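Local structure of Lv-ranaspumin (Lv-RSN-1) (Leptodactylus vastus, 4K82) at residues 56-59 against 60-64; 97-100 against 101-105; 119-123 against 124-128; 127-131 against 132-136; 171-175 against 176-180. The protein acts as a surfactant in the frog's foam nest, probably lowering surface tension where air meets water so that the foam can form and last. All coordinates share one frame; numbering follows the deposited sequence. Where two conformers were deposited one is given.

Contact 1: 56-59 against 60-64; sequences ELLE and RTLER
Leu57 O is gripped twice by Thr61, one turn further along the helix. Thr61 N donates to Leu57 O at 2.8 Å in the regular helical bond, and Thr61 OG1 donates to the same oxygen, also at 2.8 Å, from the other face of the carbonyl plane. OG1 can do this because it stands beside its own backbone N (chi1 -63°), where it leans back over the preceding turn. Threonine therefore suits this buried position: the helix itself absorbs its hydroxyl. Around the helix, Arg60 folds back instead of stretching into solvent. The bend at chi3 (-65°) lays its guanidinium over the backbone, with Glu56 O 3.7 Å above the centre of the guanidinium plane and Leu57 N nearer the rim of that face. From there Arg60 NH2 makes a long salt bridge of 3.5 Å to Glu56 OE1. The two charged groups are turned 66° apart, so this is a one-point meeting and not a flat, two-pronged pair. A water lying in the guanidinium plane reinforces it, accepting from Arg60 NH2 at 3.2 Å and giving a weak bond to Glu56 OE1. On another side of the helix Leu58 and Leu62 run side by side, with Leu58 CD1 3.9 Å from Leu62 CD1, the apolar ridge expected where a helix faces a core. Both leucines pack on Leu69 of helix 69-76, and Leu58 also reaches Leu33 of helix 29-42 and Ile92 and Leu96 of helix 89-102. Thr61 touches Leu29 and Ile36 of helix 29-42.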
# COMPACT_ATOMS: atom_id res chain seq x y z
N GLU A 56 -9.75 9.35 -7.03
CA GLU A 56 -9.63 8.75 -8.36
C GLU A 56 -9.06 7.35 -8.28
O GLU A 56 -9.53 6.45 -8.97
CB GLU A 56 -8.79 9.61 -9.29
CG GLU A 56 -9.47 10.92 -9.66
CD GLU A 56 -8.88 11.54 -10.91
OE1 GLU A 56 -8.38 10.78 -11.77
OE2 GLU A 56 -8.93 12.79 -11.04
N LEU A 57 -8.06 7.16 -7.42
CA LEU A 57 -7.48 5.85 -7.20
C LEU A 57 -8.49 4.85 -6.61
O LEU A 57 -8.54 3.70 -7.02
CB LEU A 57 -6.24 5.95 -6.32
CG LEU A 57 -5.47 4.66 -6.05
CD1 LEU A 57 -4.89 4.08 -7.34
CD2 LEU A 57 -4.38 4.89 -5.01
N LEU A 58 -9.28 5.31 -5.65
CA LEU A 58 -10.34 4.47 -5.10
C LEU A 58 -11.33 4.05 -6.18
O LEU A 58 -11.71 2.89 -6.28
CB LEU A 58 -11.07 5.23 -3.99
CG LEU A 58 -12.18 4.49 -3.24
CD1 LEU A 58 -11.69 3.16 -2.67
CD2 LEU A 58 -12.72 5.38 -2.14
N GLU A 59 -11.75 5.02 -6.99
CA GLU A 59 -12.67 4.74 -8.09
C GLU A 59 -12.07 3.69 -9.03
O GLU A 59 -12.74 2.71 -9.37
CB GLU A 59 -13.02 6.04 -8.83
CG GLU A 59 -13.88 6.97 -8.00
CD GLU A 59 -14.16 8.30 -8.66
OE1 GLU A 59 -13.31 8.77 -9.46
OE2 GLU A 59 -15.24 8.88 -8.39
N ARG A 60 -10.82 3.90 -9.42
CA ARG A 60 -10.17 2.97 -10.35
C ARG A 60 -10.00 1.59 -9.75
O ARG A 60 -10.22 0.58 -10.41
CB ARG A 60 -8.80 3.51 -10.79
CG ARG A 60 -8.86 4.72 -11.70
CD ARG A 60 -7.48 5.06 -12.23
NE ARG A 60 -6.59 5.48 -11.16
CZ ARG A 60 -6.27 6.75 -10.90
NH1 ARG A 60 -5.46 7.03 -9.90
NH2 ARG A 60 -6.76 7.73 -11.65
N THR A 61 -9.58 1.55 -8.49
CA THR A 61 -9.38 0.28 -7.80
C THR A 61 -10.67 -0.52 -7.74
O THR A 61 -10.67 -1.72 -7.99
CB THR A 61 -8.85 0.54 -6.38
OG1 THR A 61 -7.56 1.16 -6.47
CG2 THR A 61 -8.72 -0.75 -5.61
N LEU A 62 -11.78 0.14 -7.43
CA LEU A 62 -13.07 -0.56 -7.37
C LEU A 62 -13.53 -1.02 -8.76
O LEU A 62 -14.05 -2.12 -8.90
CB LEU A 62 -14.13 0.31 -6.71
CG LEU A 62 -13.84 0.43 -5.21
CD1 LEU A 62 -14.63 1.58 -4.66
CD2 LEU A 62 -14.17 -0.87 -4.50
N GLU A 63 -13.30 -0.19 -9.76
CA GLU A 63 -13.67 -0.57 -11.13
C GLU A 63 -12.93 -1.82 -11.58
O GLU A 63 -13.53 -2.72 -12.20
CB GLU A 63 -13.40 0.58 -12.09
CG GLU A 63 -14.33 1.76 -11.90
CD GLU A 63 -14.45 2.62 -13.15
OE1 GLU A 63 -14.12 2.12 -14.24
OE2 GLU A 63 -14.88 3.79 -13.02
N ARG A 64 -11.65 -1.90 -11.26
CA ARG A 64 -10.83 -3.05 -11.63
C ARG A 64 -11.35 -4.34 -10.99
O ARG A 64 -11.09 -5.44 -11.48
CB ARG A 64 -9.37 -2.81 -11.24
CG ARG A 64 -8.68 -1.74 -12.06
CD ARG A 64 -7.33 -1.36 -11.47
NE ARG A 64 -6.50 -2.53 -11.23
CZ ARG A 64 -5.98 -2.85 -10.04
NH1 ARG A 64 -5.24 -3.94 -9.91
NH2 ARG A 64 -6.20 -2.07 -8.99
O HOH W 1 -5.82 10.70 -10.94

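Contact 2: 97-100 against 101-105; sequences YKLL and KELKI
Tyr97 receives Lys101 over one face of its ring: the Lys101 CD methylene sits 4.0 Å from the centroid of the Tyr97 ring, 14° off the normal, in a CH-pi contact. Bends at chi3 and chi4 of the lysine press its aliphatic part on the aromatic face and carry NZ past it, to a long, weak ion pair with Glu107. A long flexible chain suits this surface place, since its methylenes cover a ring while its charge stays outside. Beneath, the carbonyls of the last turn are taken up one by one. Lys101 N bonds Tyr97 O at 3.2 Å, and Glu102 N bonds Lys98 O at 3.0 Å. Leu103 N reaches Leu99 O at 2.9 Å, but this bond is bent to 139° at the hydrogen as the helix winds down, and the same N has a weak second bond to Leu100 O. Helix 89-102 ends here in a Schellman motif, with Lys104 at positive phi turning the chain. Lys104 N is satisfied by Lys101 O at 3.0 Å, whereas Ile105 N closes the wider loop on Leu100 O with a weak bond of 3.4 Å. The motif's apolar pair is Leu100 and Ile105, with Ile105 CG1 3.9 Å from Leu100 CB. To get there CG1 takes the crowded position between the backbone N and the carbonyl carbon (chi1 48°), which brings it over the Leu100 carbonyl as well. Both side chains pack on Phe110 of helix 107-121, and Leu100 also meets Leu23 of helix 14-24 and Ile37 of helix 29-42; the Phe110 ring in turn meets that of Tyr97.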
# COMPACT_ATOMS: atom_id res chain seq x y z
N TYR A 97 -14.29 2.18 5.52
CA TYR A 97 -13.56 1.50 6.57
C TYR A 97 -14.52 0.73 7.50
O TYR A 97 -14.32 -0.45 7.75
CB TYR A 97 -12.70 2.50 7.35
CG TYR A 97 -11.86 1.89 8.44
CD1 TYR A 97 -11.09 0.76 8.21
CD2 TYR A 97 -11.84 2.45 9.71
CE1 TYR A 97 -10.32 0.21 9.22
CE2 TYR A 97 -11.07 1.91 10.72
CZ TYR A 97 -10.32 0.79 10.46
OH TYR A 97 -9.56 0.26 11.48
N LYS A 98 -15.55 1.41 7.98
CA LYS A 98 -16.57 0.77 8.82
C LYS A 98 -17.23 -0.40 8.10
O LYS A 98 -17.42 -1.48 8.68
CB LYS A 98 -17.64 1.78 9.26
CG LYS A 98 -17.10 2.93 10.10
CD LYS A 98 -18.23 3.87 10.54
CE LYS A 98 -17.75 5.31 10.71
NZ LYS A 98 -16.99 5.57 11.97
N LEU A 99 -17.56 -0.20 6.82
CA LEU A 99 -18.16 -1.26 6.02
C LEU A 99 -17.25 -2.49 5.94
O LEU A 99 -17.72 -3.63 6.08
CB LEU A 99 -18.49 -0.75 4.61
CG LEU A 99 -19.18 -1.74 3.68
CD1 LEU A 99 -20.49 -2.22 4.29
CD2 LEU A 99 -19.42 -1.12 2.31
N LEU A 100 -15.96 -2.27 5.72
CA LEU A 100 -15.02 -3.37 5.60
C LEU A 100 -15.01 -4.20 6.87
O LEU A 100 -14.99 -5.43 6.83
CB LEU A 100 -13.60 -2.88 5.25
CG LEU A 100 -13.42 -2.36 3.83
CD1 LEU A 100 -11.99 -1.89 3.61
CD2 LEU A 100 -13.77 -3.45 2.80
N LYS A 101 -15.06 -3.53 8.02
CA LYS A 101 -15.10 -4.23 9.30
C LYS A 101 -16.41 -5.01 9.47
O LYS A 101 -16.41 -6.12 9.99
CB LYS A 101 -14.87 -3.24 10.44
CG LYS A 101 -13.50 -2.58 10.40
CD LYS A 101 -13.48 -1.30 11.22
CE LYS A 101 -13.54 -1.56 12.71
NZ LYS A 101 -12.18 -1.74 13.32
N GLU A 102 -17.51 -4.43 9.00
CA GLU A 102 -18.80 -5.12 9.01
C GLU A 102 -18.77 -6.38 8.14
O GLU A 102 -19.47 -7.35 8.42
CB GLU A 102 -19.93 -4.19 8.56
CG GLU A 102 -20.33 -3.14 9.59
CD GLU A 102 -21.49 -2.28 9.14
OE1 GLU A 102 -21.89 -2.38 7.95
OE2 GLU A 102 -22.02 -1.49 9.96
N LEU A 103 -17.97 -6.35 7.08
CA LEU A 103 -17.84 -7.50 6.18
C LEU A 103 -16.83 -8.52 6.69
O LEU A 103 -16.54 -9.51 6.00
CB LEU A 103 -17.44 -7.04 4.78
CG LEU A 103 -18.42 -6.11 4.09
CD1 LEU A 103 -17.93 -5.84 2.67
CD2 LEU A 103 -19.82 -6.69 4.09
N LYS A 104 -16.28 -8.26 7.87
CA LYS A 104 -15.39 -9.20 8.56
C LYS A 104 -14.07 -9.48 7.83
O LYS A 104 -13.58 -10.61 7.85
CB LYS A 104 -16.12 -10.52 8.85
CG LYS A 104 -17.41 -10.35 9.64
CD LYS A 104 -18.29 -11.60 9.54
CE LYS A 104 -19.64 -11.39 10.20
NZ LYS A 104 -20.54 -12.56 10.00
N ILE A 105 -13.49 -8.46 7.20
CA ILE A 105 -12.21 -8.62 6.53
C ILE A 105 -11.11 -9.05 7.50
O ILE A 105 -11.24 -8.90 8.72
CB ILE A 105 -11.77 -7.31 5.82
CG1 ILE A 105 -11.91 -6.11 6.75
CG2 ILE A 105 -12.57 -7.08 4.54
CD1 ILE A 105 -10.61 -5.64 7.36

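Contact 3: 119-123 against 124-128; sequences KMLDN and KCLPK
Met120 and Cys125 make the close-packed side of this turn. Met120 O is held by two backbone donors from opposite faces of its plane, Asn123 N at 3.2 Å and Cys125 N at 3.1 Å. Lys124 N bonds Leu121 O at 2.9 Å. With positive phi at Lys124, this is a Schellman motif closing helix 107-121. The methionine chain, bent at chi2 (-71°) and again at chi3, brings its methyl CE to 4.0 Å from Cys125 SG. That sulfur is fixed by the disulfide to Cys168, so a flexible, apolar thioether fits well beside it. Leu121 CD2 touches Leu126 CD1 at 4.0 Å, the two chains meeting at a slant. The outer side is looser. There a water links the turn to the next helix, donating to Leu121 O and accepting from Leu126 N at 3.0 Å, and the lysine's charge stays 6.5 Å from the carboxylate, measured from Lys124 NZ to Asp122 OD1. The turn joins helix 107-121 to the short helix 126-129; Met120 packs inward on Phe137 of helix 133-144 and on Leu166, while Leu126 rests on Leu46.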
# COMPACT_ATOMS: atom_id res chain seq x y z
N LYS A 119 4.42 4.17 7.39
CA LYS A 119 5.87 4.30 7.27
C LYS A 119 6.30 4.85 5.91
O LYS A 119 7.22 5.66 5.83
CB LYS A 119 6.54 2.97 7.59
CG LYS A 119 6.51 2.66 9.09
CD LYS A 119 6.84 1.21 9.36
CE LYS A 119 6.50 0.81 10.78
NZ LYS A 119 7.38 1.51 11.75
N MET A 120 5.61 4.44 4.85
CA MET A 120 5.92 4.96 3.52
C MET A 120 5.56 6.43 3.36
O MET A 120 6.24 7.16 2.64
CB MET A 120 5.24 4.11 2.44
CG MET A 120 5.57 2.64 2.55
SD MET A 120 7.29 2.29 2.09
CE MET A 120 7.15 2.28 0.31
N LEU A 121 4.51 6.89 4.04
CA LEU A 121 4.16 8.30 4.03
C LEU A 121 5.27 9.11 4.71
O LEU A 121 5.61 10.21 4.26
CB LEU A 121 2.83 8.54 4.74
CG LEU A 121 1.59 7.96 4.05
CD1 LEU A 121 0.37 8.07 4.96
CD2 LEU A 121 1.35 8.66 2.71
N ASP A 122 5.82 8.57 5.78
CA ASP A 122 6.86 9.27 6.53
C ASP A 122 8.16 9.40 5.71
O ASP A 122 9.05 10.17 6.06
CB ASP A 122 7.10 8.60 7.88
CG ASP A 122 6.02 8.94 8.91
OD1 ASP A 122 5.39 10.01 8.78
OD2 ASP A 122 5.80 8.14 9.84
N ASN A 123 8.24 8.64 4.62
CA ASN A 123 9.36 8.74 3.67
C ASN A 123 9.03 9.55 2.42
O ASN A 123 9.77 9.52 1.43
CB ASN A 123 9.84 7.35 3.27
CG ASN A 123 10.38 6.55 4.44
OD1 ASN A 123 10.84 7.12 5.43
ND2 ASN A 123 10.34 5.23 4.33
N LYS A 124 7.91 10.26 2.47
CA LYS A 124 7.46 11.12 1.38
C LYS A 124 7.11 10.31 0.12
O LYS A 124 7.31 10.78 -1.00
CB LYS A 124 8.49 12.21 1.07
CG LYS A 124 8.97 12.99 2.29
CD LYS A 124 7.81 13.62 3.04
CE LYS A 124 8.30 14.51 4.17
NZ LYS A 124 9.21 13.78 5.10
N CYS A 125 6.56 9.12 0.32
CA CYS A 125 6.17 8.27 -0.81
C CYS A 125 4.77 8.51 -1.35
O CYS A 125 4.34 7.79 -2.25
CB CYS A 125 6.26 6.80 -0.43
SG CYS A 125 7.92 6.23 -0.13
N LEU A 126 4.04 9.48 -0.80
CA LEU A 126 2.68 9.72 -1.28
C LEU A 126 2.51 9.80 -2.81
O LEU A 126 1.65 9.11 -3.35
CB LEU A 126 2.06 10.95 -0.60
CG LEU A 126 0.66 11.27 -1.10
CD1 LEU A 126 -0.32 10.21 -0.63
CD2 LEU A 126 0.24 12.65 -0.65
N PRO A 127 3.32 10.61 -3.52
CA PRO A 127 3.16 10.68 -4.98
C PRO A 127 3.18 9.32 -5.68
O PRO A 127 2.53 9.17 -6.72
CB PRO A 127 4.35 11.53 -5.42
CG PRO A 127 4.63 12.39 -4.25
CD PRO A 127 4.37 11.54 -3.05
N LYS A 128 3.92 8.36 -5.13
CA LYS A 128 3.98 7.02 -5.71
C LYS A 128 2.85 6.10 -5.23
O LYS A 128 2.39 5.23 -5.98
CB LYS A 128 5.35 6.39 -5.42
CG LYS A 128 6.51 6.96 -6.25
CD LYS A 128 6.55 6.36 -7.65
CE LYS A 128 7.55 7.07 -8.55
NZ LYS A 128 8.97 6.90 -8.11
O HOH W 2 4.21 11.21 1.70

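Contact 4: 127-131 against 132-136; sequences PKILQ and GDLVK
Lys128 O accepts from two backbone donors: Asp133 N at 3.0 Å, and Gln131 N at 3.1 Å in a weak bond. Gly132 N bonds Ile129 O at 3.0 Å. The bonds of Asp133 N and Gly132 N make a Schellman motif, and Gly132 turns the chain at positive phi, where a CB would collide with Gln131 O. Asp133 follows, leading into the next helix. Its CG, anti to its carbonyl carbon (chi1 -77°), aims the carboxylate back at the lysine chain, so that Asp133 OD2 lies 3.4 Å from Lys128 CD. The ammonium itself goes further, to a hydrogen bond with Arg165 O, leaving Lys128 NZ 5.1 Å from Asp133 OD2. Were Asp133 replaced by an alanine, the Lys128 CD methylene would probably lose its cover on that side and the lysine a longer-range opposite charge. On the buried side Ile129 CG1 and Leu134 CD2 lie 4.2 Å apart, their chains side by side, and both residues pack on Val35. The turn thus relies on backbone bonds, with charge attraction probably adding something at longer range; the carboxylate near the start of helix 133-144 is likely to suit the positive end of its dipole too.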
# COMPACT_ATOMS: atom_id res chain seq x y z
N PRO A 127 3.32 10.61 -3.52
CA PRO A 127 3.16 10.68 -4.98
C PRO A 127 3.18 9.32 -5.68
O PRO A 127 2.53 9.17 -6.72
CB PRO A 127 4.35 11.53 -5.42
CG PRO A 127 4.63 12.39 -4.25
CD PRO A 127 4.37 11.54 -3.05
N LYS A 128 3.92 8.36 -5.13
CA LYS A 128 3.98 7.02 -5.71
C LYS A 128 2.85 6.10 -5.23
O LYS A 128 2.39 5.23 -5.98
CB LYS A 128 5.35 6.39 -5.42
CG LYS A 128 6.51 6.96 -6.25
CD LYS A 128 6.55 6.36 -7.65
CE LYS A 128 7.55 7.07 -8.55
NZ LYS A 128 8.97 6.90 -8.11
N ILE A 129 2.41 6.29 -3.99
CA ILE A 129 1.22 5.62 -3.46
C ILE A 129 0.02 6.01 -4.34
O ILE A 129 -0.83 5.18 -4.68
CB ILE A 129 0.96 6.04 -2.00
CG1 ILE A 129 1.93 5.32 -1.06
CG2 ILE A 129 -0.48 5.74 -1.59
CD1 ILE A 129 1.86 5.82 0.38
N LEU A 130 -0.02 7.30 -4.71
CA LEU A 130 -1.07 7.81 -5.59
C LEU A 130 -1.07 7.16 -6.97
O LEU A 130 -2.11 7.07 -7.62
CB LEU A 130 -0.97 9.33 -5.74
CG LEU A 130 -1.09 10.17 -4.45
CD1 LEU A 130 -0.93 11.65 -4.75
CD2 LEU A 130 -2.39 9.89 -3.70
N GLN A 131 0.10 6.73 -7.43
CA GLN A 131 0.22 6.11 -8.74
C GLN A 131 -0.12 4.63 -8.68
O GLN A 131 -0.04 3.93 -9.70
CB GLN A 131 1.63 6.30 -9.29
CG GLN A 131 2.00 7.74 -9.58
CD GLN A 131 3.50 7.94 -9.72
OE1 GLN A 131 4.26 6.97 -9.69
NE2 GLN A 131 3.93 9.18 -9.87
N GLY A 132 -0.49 4.16 -7.50
CA GLY A 132 -0.81 2.76 -7.29
C GLY A 132 0.43 1.88 -7.24
O GLY A 132 0.34 0.66 -7.34
N ASP A 133 1.59 2.51 -7.07
CA ASP A 133 2.86 1.79 -7.13
C ASP A 133 3.20 0.95 -5.88
O ASP A 133 4.11 0.13 -5.93
CB ASP A 133 4.01 2.75 -7.43
CG ASP A 133 4.07 3.16 -8.89
OD1 ASP A 133 3.14 2.81 -9.64
OD2 ASP A 133 5.04 3.84 -9.28
N LEU A 134 2.50 1.17 -4.78
CA LEU A 134 2.88 0.49 -3.53
C LEU A 134 2.68 -1.03 -3.60
O LEU A 134 3.57 -1.80 -3.22
CB LEU A 134 2.16 1.09 -2.31
CG LEU A 134 2.63 0.53 -0.95
CD1 LEU A 134 4.15 0.55 -0.84
CD2 LEU A 134 2.02 1.33 0.20
N VAL A 135 1.53 -1.46 -4.08
CA VAL A 135 1.25 -2.89 -4.21
C VAL A 135 2.27 -3.55 -5.15
O VAL A 135 2.72 -4.67 -4.88
CB VAL A 135 -0.19 -3.16 -4.67
CG1 VAL A 135 -0.44 -4.66 -4.81
CG2 VAL A 135 -1.18 -2.55 -3.69
N LYS A 136 2.65 -2.84 -6.21
CA LYS A 136 3.69 -3.29 -7.15
C LYS A 136 5.02 -3.54 -6.44
O LYS A 136 5.75 -4.49 -6.74
CB LYS A 136 3.93 -2.21 -8.21
CG LYS A 136 3.17 -2.38 -9.51
CD LYS A 136 3.73 -1.44 -10.59
CE LYS A 136 5.19 -1.75 -10.94
NZ LYS A 136 6.18 -1.01 -10.10

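Contact 5: 171-175 against 176-180; sequences GGVGL and DDLFK
Leu175 turns CG away from its backbone N (chi1 -177°) and lays it beside the carbonyl carbon, which sends CD1 down the helix to Phe179, 3.5 Å from Phe179 CE1. Leu175 O lies in the plane of the phenyl ring at its edge, 3.4 Å from Phe179 CD1, while accepting from Phe179 N at 3.0 Å. With an alanine in place of Leu175, the CE1 edge of the phenyl ring would probably lose its apolar neighbour and a gap would open beside it. The stretch is the start of helix 175-180, with Gly174 as N-cap; its O takes the first regular bond, from Leu178 N at 3.0 Å. Just before the cap, Val173 CG1 packs on Leu178 CB at 4.0 Å. A contact between these two positions, the residue preceding the N-cap and the fourth of the helix, is a hydrophobic staple, and branched apolar residues serve it well. Asp176 puts its carboxylate in the tight place between backbone N and carbonyl carbon (chi1 57°), where OD1 accepts from Asp177 N at 2.7 Å, met 54° out of the carboxylate plane. A CB at Gly174 would run into that OD1, so the absence of a side chain is useful there. Asp177 OD1 holds Lys180 NZ in a salt bridge of 2.7 Å. Two acids in the first turn would probably be favoured by the helix dipole. Phe179 rests on Ile156 and Lys160 of helix 152-165, and Leu178 on Leu163 of that helix and on Ala195.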
# COMPACT_ATOMS: atom_id res chain seq x y z
N GLY A 171 14.58 7.56 1.63
CA GLY A 171 14.52 8.62 2.63
C GLY A 171 15.59 9.69 2.48
O GLY A 171 16.08 10.20 3.48
N GLY A 172 15.95 10.02 1.25
CA GLY A 172 16.93 11.06 1.00
C GLY A 172 18.35 10.57 0.79
O GLY A 172 19.19 11.30 0.26
N VAL A 173 18.64 9.34 1.20
CA VAL A 173 19.95 8.75 0.95
C VAL A 173 20.02 8.37 -0.53
O VAL A 173 19.13 7.69 -1.05
CB VAL A 173 20.20 7.50 1.82
CG1 VAL A 173 21.54 6.86 1.46
CG2 VAL A 173 20.16 7.86 3.31
N GLY A 174 21.08 8.82 -1.20
CA GLY A 174 21.29 8.47 -2.59
C GLY A 174 21.42 6.97 -2.74
O GLY A 174 21.96 6.30 -1.86
N LEU A 175 20.91 6.43 -3.85
CA LEU A 175 20.99 5.00 -4.12
C LEU A 175 22.43 4.50 -4.14
O LEU A 175 22.74 3.42 -3.61
CB LEU A 175 20.32 4.68 -5.46
CG LEU A 175 20.28 3.20 -5.80
CD1 LEU A 175 19.13 2.53 -5.06
CD2 LEU A 175 20.17 2.99 -7.30
N ASP A 176 23.31 5.28 -4.75
CA ASP A 176 24.71 4.90 -4.89
C ASP A 176 25.37 4.73 -3.52
O ASP A 176 25.99 3.71 -3.24
CB ASP A 176 25.45 5.91 -5.77
CG ASP A 176 25.35 7.34 -5.25
OD1 ASP A 176 24.49 7.62 -4.39
OD2 ASP A 176 26.14 8.19 -5.71
N ASP A 177 25.23 5.72 -2.64
CA ASP A 177 25.82 5.61 -1.32
C ASP A 177 25.17 4.52 -0.46
O ASP A 177 25.85 3.88 0.35
CB ASP A 177 25.78 6.95 -0.59
CG ASP A 177 26.86 7.90 -1.05
OD1 ASP A 177 27.71 7.50 -1.87
OD2 ASP A 177 26.88 9.05 -0.58
N LEU A 178 23.87 4.33 -0.64
CA LEU A 178 23.16 3.29 0.10
C LEU A 178 23.80 1.94 -0.21
O LEU A 178 24.12 1.17 0.70
CB LEU A 178 21.67 3.29 -0.27
CG LEU A 178 20.81 2.28 0.50
CD1 LEU A 178 20.35 2.87 1.81
CD2 LEU A 178 19.62 1.83 -0.35
N PHE A 179 24.03 1.67 -1.48
CA PHE A 179 24.56 0.35 -1.83
C PHE A 179 26.06 0.18 -1.62
O PHE A 179 26.57 -0.94 -1.67
CB PHE A 179 24.11 -0.08 -3.22
CG PHE A 179 22.72 -0.64 -3.23
CD1 PHE A 179 21.62 0.20 -3.34
CD2 PHE A 179 22.51 -2.00 -3.08
CE1 PHE A 179 20.33 -0.32 -3.33
CE2 PHE A 179 21.23 -2.53 -3.09
CZ PHE A 179 20.14 -1.69 -3.20
N LYS A 180 26.78 1.27 -1.37
CA LYS A 180 28.14 1.14 -0.88
C LYS A 180 28.14 0.46 0.49
O LYS A 180 29.14 -0.10 0.91
CB LYS A 180 28.83 2.50 -0.79
CG LYS A 180 29.27 3.04 -2.14
CD LYS A 180 29.70 4.50 -2.07
CE LYS A 180 29.74 5.08 -3.48
NZ LYS A 180 29.61 6.57 -3.50

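In the fold
The five contacts follow one another along the chain, only contacts 3 and 4 overlapping, at residues 127-128. Their centres are about 9 Å apart, and they bracket the short helix 126-129, so that two helix ends come in quick succession and lead into helix 133-144. Contact 1, on helix 48-64, touches contact 4 through Leu57, with centres about 13 Å apart. Contact 2 closes helix 89-102, about 18 Å from contact 1 between centres. Contact 5, at the start of helix 175-180, has its centre about 40 Å from that of contact 2, on the opposite side of the chain's centre. Together they sample an elongated, mostly helical protein whose helices are repeatedly ended and restarted by tight turns.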